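Local coordinates for possible substrate binding protein of ABC transporter system (Rhodopseudomonas palustris, PDB 3N0X), which probably serves as the substrate-binding protein of an ABC transporter, likely one that takes up branched-chain amino acids, at residues 8-14 with 50-56. Numbering follows the deposited sequence.
Sequences ALIYGKT and ITKDDQS
At chi1 177° the Asp53 carboxylate swings out on the side away from its own N, across to Thr14. The Thr14 hydroxyl, at chi1 58°, meets it there. Thr14 OG1 donates to the syn lone pair of Asp53 OD2 at 2.7 Å. Asp53 OD1 accepts from Thr14 N (3.0 Å) and from Gln55 N (2.9 Å), which approach from opposite faces of the carboxylate. The Gln55 bond closes an Asx turn. With an alanine at Asp53, Thr14 N, Thr14 OG1 and Gln55 N would probably lose their shared carboxylate, and the Asx turn its closing bond. These loops follow neighbouring parallel strands, 5-11 and 45-53, joined by a right-handed beta-alpha-beta crossover through helix 18-35, in a lobe of the periplasmic binding protein fold. Leu9 N to Ile50 O and Lys52 N to Leu9 O, both 2.9 Å, are two of the backbone hydrogen bonds between the strands. On the Leu9 side of the sheet, the Tyr11 ring turns an edge to Lys52 O, with CE1 3.6 Å from Thr51 CB. Its hydroxyl hydrogen-bonds to Glu25 of helix 18-35. On the other side, Ile10 CD1 rests on Lys52 CB at 3.7 Å, while Lys52 NZ forms salt bridges with Glu67 and Asp72.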
ATOM      1  N   ALA A   8     -18.495   3.177   9.144  1.00 16.64           N
ATOM      2  CA  ALA A   8     -18.342   1.754   9.263  1.00 16.62           C
ATOM      3  C   ALA A   8     -16.932   1.355   8.856  1.00 16.53           C
ATOM      4  O   ALA A   8     -16.455   1.788   7.821  1.00 18.62           O
ATOM      5  CB  ALA A   8     -19.378   1.006   8.362  1.00 18.88           C
ATOM      6  N   LEU A   9     -16.268   0.555   9.686  1.00 14.59           N
ATOM      7  CA  LEU A   9     -15.012  -0.050   9.322  1.00 14.38           C
ATOM      8  C   LEU A   9     -15.214  -1.547   9.118  1.00 15.58           C
ATOM      9  O   LEU A   9     -15.619  -2.271  10.048  1.00 16.70           O
ATOM     10  CB  LEU A   9     -13.951   0.155  10.417  1.00 14.52           C
ATOM     11  CG  LEU A   9     -12.638  -0.618  10.211  1.00 15.81           C
ATOM     12  CD1 LEU A   9     -11.894  -0.094   8.966  1.00 14.91           C
ATOM     13  CD2 LEU A   9     -11.767  -0.541  11.499  1.00 16.67           C
ATOM     14  N   ILE A  10     -14.938  -2.024   7.906  1.00 14.46           N
ATOM     15  CA  ILE A  10     -15.022  -3.443   7.594  1.00 15.06           C
ATOM     16  C   ILE A  10     -13.579  -3.895   7.598  1.00 15.54           C
ATOM     17  O   ILE A  10     -12.732  -3.284   6.963  1.00 14.66           O
ATOM     18  CB  ILE A  10     -15.636  -3.677   6.207  1.00 15.16           C
ATOM     19  CG1 ILE A  10     -16.901  -2.837   5.987  1.00 16.75           C
ATOM     20  CG2 ILE A  10     -15.940  -5.173   5.952  1.00 14.49           C
ATOM     21  CD1 ILE A  10     -17.993  -2.976   7.014  1.00 17.09           C
ATOM     22  N   TYR A  11     -13.287  -4.967   8.313  1.00 15.17           N
ATOM     23  CA  TYR A  11     -11.914  -5.442   8.498  1.00 15.15           C
ATOM     24  C   TYR A  11     -11.858  -6.909   8.896  1.00 15.37           C
ATOM     25  O   TYR A  11     -12.839  -7.453   9.413  1.00 16.52           O
ATOM     26  CB  TYR A  11     -11.158  -4.588   9.525  1.00 15.33           C
ATOM     27  CG  TYR A  11     -11.589  -4.573  10.993  1.00 15.10           C
ATOM     28  CD1 TYR A  11     -12.865  -4.923  11.432  1.00 17.27           C
ATOM     29  CD2 TYR A  11     -10.702  -4.095  11.935  1.00 16.05           C
ATOM     30  CE1 TYR A  11     -13.188  -4.862  12.771  1.00 18.60           C
ATOM     31  CE2 TYR A  11     -11.014  -4.024  13.258  1.00 16.33           C
ATOM     32  CZ  TYR A  11     -12.265  -4.378  13.679  1.00 19.84           C
ATOM     33  OH  TYR A  11     -12.622  -4.265  15.021  1.00 19.62           O
ATOM     34  N   GLY A  12     -10.714  -7.545   8.626  1.00 15.13           N
ATOM     35  CA  GLY A  12     -10.569  -8.958   8.918  1.00 16.87           C
ATOM     36  C   GLY A  12     -10.056  -9.158  10.327  1.00 17.97           C
ATOM     37  O   GLY A  12      -8.928  -9.664  10.530  1.00 18.21           O
ATOM     38  N   LYS A  13     -10.853  -8.700  11.284  1.00 18.58           N
ATOM     39  CA  LYS A  13     -10.481  -8.714  12.705  1.00 20.34           C
ATOM     40  C   LYS A  13     -10.148 -10.106  13.206  1.00 21.55           C
ATOM     41  O   LYS A  13      -9.292 -10.254  14.081  1.00 21.14           O
ATOM     42  CB  LYS A  13     -11.585  -8.087  13.543  1.00 22.47           C
ATOM     43  CG  LYS A  13     -11.252  -7.873  15.035  1.00 26.40           C
ATOM     44  CD  LYS A  13     -12.514  -7.529  15.828  1.00 35.47           C
ATOM     45  CE  LYS A  13     -12.191  -7.236  17.304  1.00 42.18           C
ATOM     46  NZ  LYS A  13     -13.451  -6.989  18.070  1.00 46.38           N
ATOM     47  N   THR A  14     -10.837 -11.133  12.708  1.00 21.51           N
ATOM     48  CA  THR A  14     -10.429 -12.499  13.017  1.00 21.27           C
ATOM     49  C   THR A  14     -10.003 -13.222  11.759  1.00 21.61           C
ATOM     50  O   THR A  14     -10.353 -12.859  10.654  1.00 20.80           O
ATOM     51  CB  THR A  14     -11.505 -13.302  13.788  1.00 23.50           C
ATOM     52  OG1 THR A  14     -12.713 -13.338  13.035  1.00 23.19           O
ATOM     53  CG2 THR A  14     -11.771 -12.700  15.187  1.00 22.65           C
ATOM     54  N   ILE A  50     -18.489   2.191  13.784  1.00 20.56           N
ATOM     55  CA  ILE A  50     -19.078   0.856  13.876  0.50 22.15           C
ATOM     56  C   ILE A  50     -18.104  -0.093  13.195  1.00 21.47           C
ATOM     57  O   ILE A  50     -17.861   0.104  12.009  1.00 22.96           O
ATOM     58  CB  ILE A  50     -20.403   0.816  13.060  0.50 22.52           C
ATOM     59  CG1 ILE A  50     -21.407   1.838  13.606  0.50 24.15           C
ATOM     60  CG2 ILE A  50     -21.020  -0.588  13.056  0.50 27.30           C
ATOM     61  CD1 ILE A  50     -21.484   1.796  15.100  0.50 25.76           C
ATOM     62  N   THR A  51     -17.584  -1.098  13.890  1.00 21.20           N
ATOM     63  CA  THR A  51     -16.682  -2.077  13.277  1.00 20.57           C
ATOM     64  C   THR A  51     -17.407  -3.398  12.951  1.00 21.09           C
ATOM     65  O   THR A  51     -18.291  -3.839  13.695  1.00 21.81           O
ATOM     66  CB  THR A  51     -15.447  -2.361  14.150  1.00 22.02           C
ATOM     67  OG1 THR A  51     -15.855  -2.981  15.377  1.00 23.60           O
ATOM     68  CG2 THR A  51     -14.685  -1.073  14.468  1.00 21.91           C
ATOM     69  N   LYS A  52     -17.033  -3.999  11.821  1.00 19.35           N
ATOM     70  CA  LYS A  52     -17.651  -5.222  11.326  1.00 18.42           C
ATOM     71  C   LYS A  52     -16.505  -6.146  10.916  1.00 18.04           C
ATOM     72  O   LYS A  52     -15.793  -5.889   9.940  1.00 16.98           O
ATOM     73  CB  LYS A  52     -18.518  -4.958  10.083  1.00 20.45           C
ATOM     74  CG  LYS A  52     -19.699  -4.004  10.252  1.00 26.74           C
ATOM     75  CD  LYS A  52     -20.905  -4.796  10.742  1.00 30.99           C
ATOM     76  CE  LYS A  52     -22.103  -3.904  10.885  1.00 36.58           C
ATOM     77  NZ  LYS A  52     -22.992  -4.414  11.955  1.00 32.88           N
ATOM     78  N   ASP A  53     -16.351  -7.242  11.636  1.00 17.36           N
ATOM     79  CA  ASP A  53     -15.372  -8.255  11.307  1.00 17.15           C
ATOM     80  C   ASP A  53     -15.876  -9.120  10.162  1.00 18.34           C
ATOM     81  O   ASP A  53     -16.939  -9.757  10.286  1.00 21.35           O
ATOM     82  CB  ASP A  53     -15.132  -9.087  12.564  1.00 18.55           C
ATOM     83  CG  ASP A  53     -14.184 -10.249  12.364  1.00 20.39           C
ATOM     84  OD1 ASP A  53     -13.426 -10.352  11.365  1.00 17.63           O
ATOM     85  OD2 ASP A  53     -14.187 -11.063  13.311  1.00 25.32           O
ATOM     86  N   ASP A  54     -15.145  -9.148   9.048  1.00 16.82           N
ATOM     87  CA  ASP A  54     -15.512 -10.010   7.925  1.00 17.80           C
ATOM     88  C   ASP A  54     -14.744 -11.319   7.834  1.00 19.44           C
ATOM     89  O   ASP A  54     -14.979 -12.102   6.925  1.00 19.10           O
ATOM     90  CB  ASP A  54     -15.466  -9.241   6.587  1.00 18.18           C
ATOM     91  CG  ASP A  54     -14.065  -8.818   6.165  1.00 21.09           C
ATOM     92  OD1 ASP A  54     -13.063  -9.314   6.719  1.00 17.05           O
ATOM     93  OD2 ASP A  54     -13.979  -8.011   5.214  1.00 16.81           O
ATOM     94  N   GLN A  55     -13.839 -11.557   8.777  1.00 19.62           N
ATOM     95  CA  GLN A  55     -13.008 -12.758   8.818  1.00 19.31           C
ATOM     96  C   GLN A  55     -12.204 -12.991   7.551  1.00 18.85           C
ATOM     97  O   GLN A  55     -11.745 -14.086   7.303  1.00 19.75           O
ATOM     98  CB  GLN A  55     -13.861 -13.987   9.155  1.00 21.94           C
ATOM     99  CG  GLN A  55     -14.714 -13.805  10.405  1.00 24.60           C
ATOM    100  CD  GLN A  55     -15.506 -15.025  10.767  1.00 29.50           C
ATOM    101  OE1 GLN A  55     -15.057 -16.147  10.559  1.00 28.15           O
ATOM    102  NE2 GLN A  55     -16.707 -14.815  11.283  1.00 31.06           N
ATOM    103  N   SER A  56     -11.990 -11.933   6.779  1.00 17.57           N
ATOM    104  CA  SER A  56     -11.354 -12.031   5.467  1.00 18.78           C
ATOM    105  C   SER A  56     -12.037 -13.084   4.578  1.00 18.67           C
ATOM    106  O   SER A  56     -11.368 -13.751   3.767  1.00 19.61           O
ATOM    107  CB  SER A  56      -9.843 -12.255   5.609  1.00 18.67           C
ATOM    108  OG  SER A  56      -9.248 -11.171   6.335  1.00 17.64           O
TER
HETATM  109  O   HOH W   1      -8.594 -11.722   8.817  1.00 19.32           O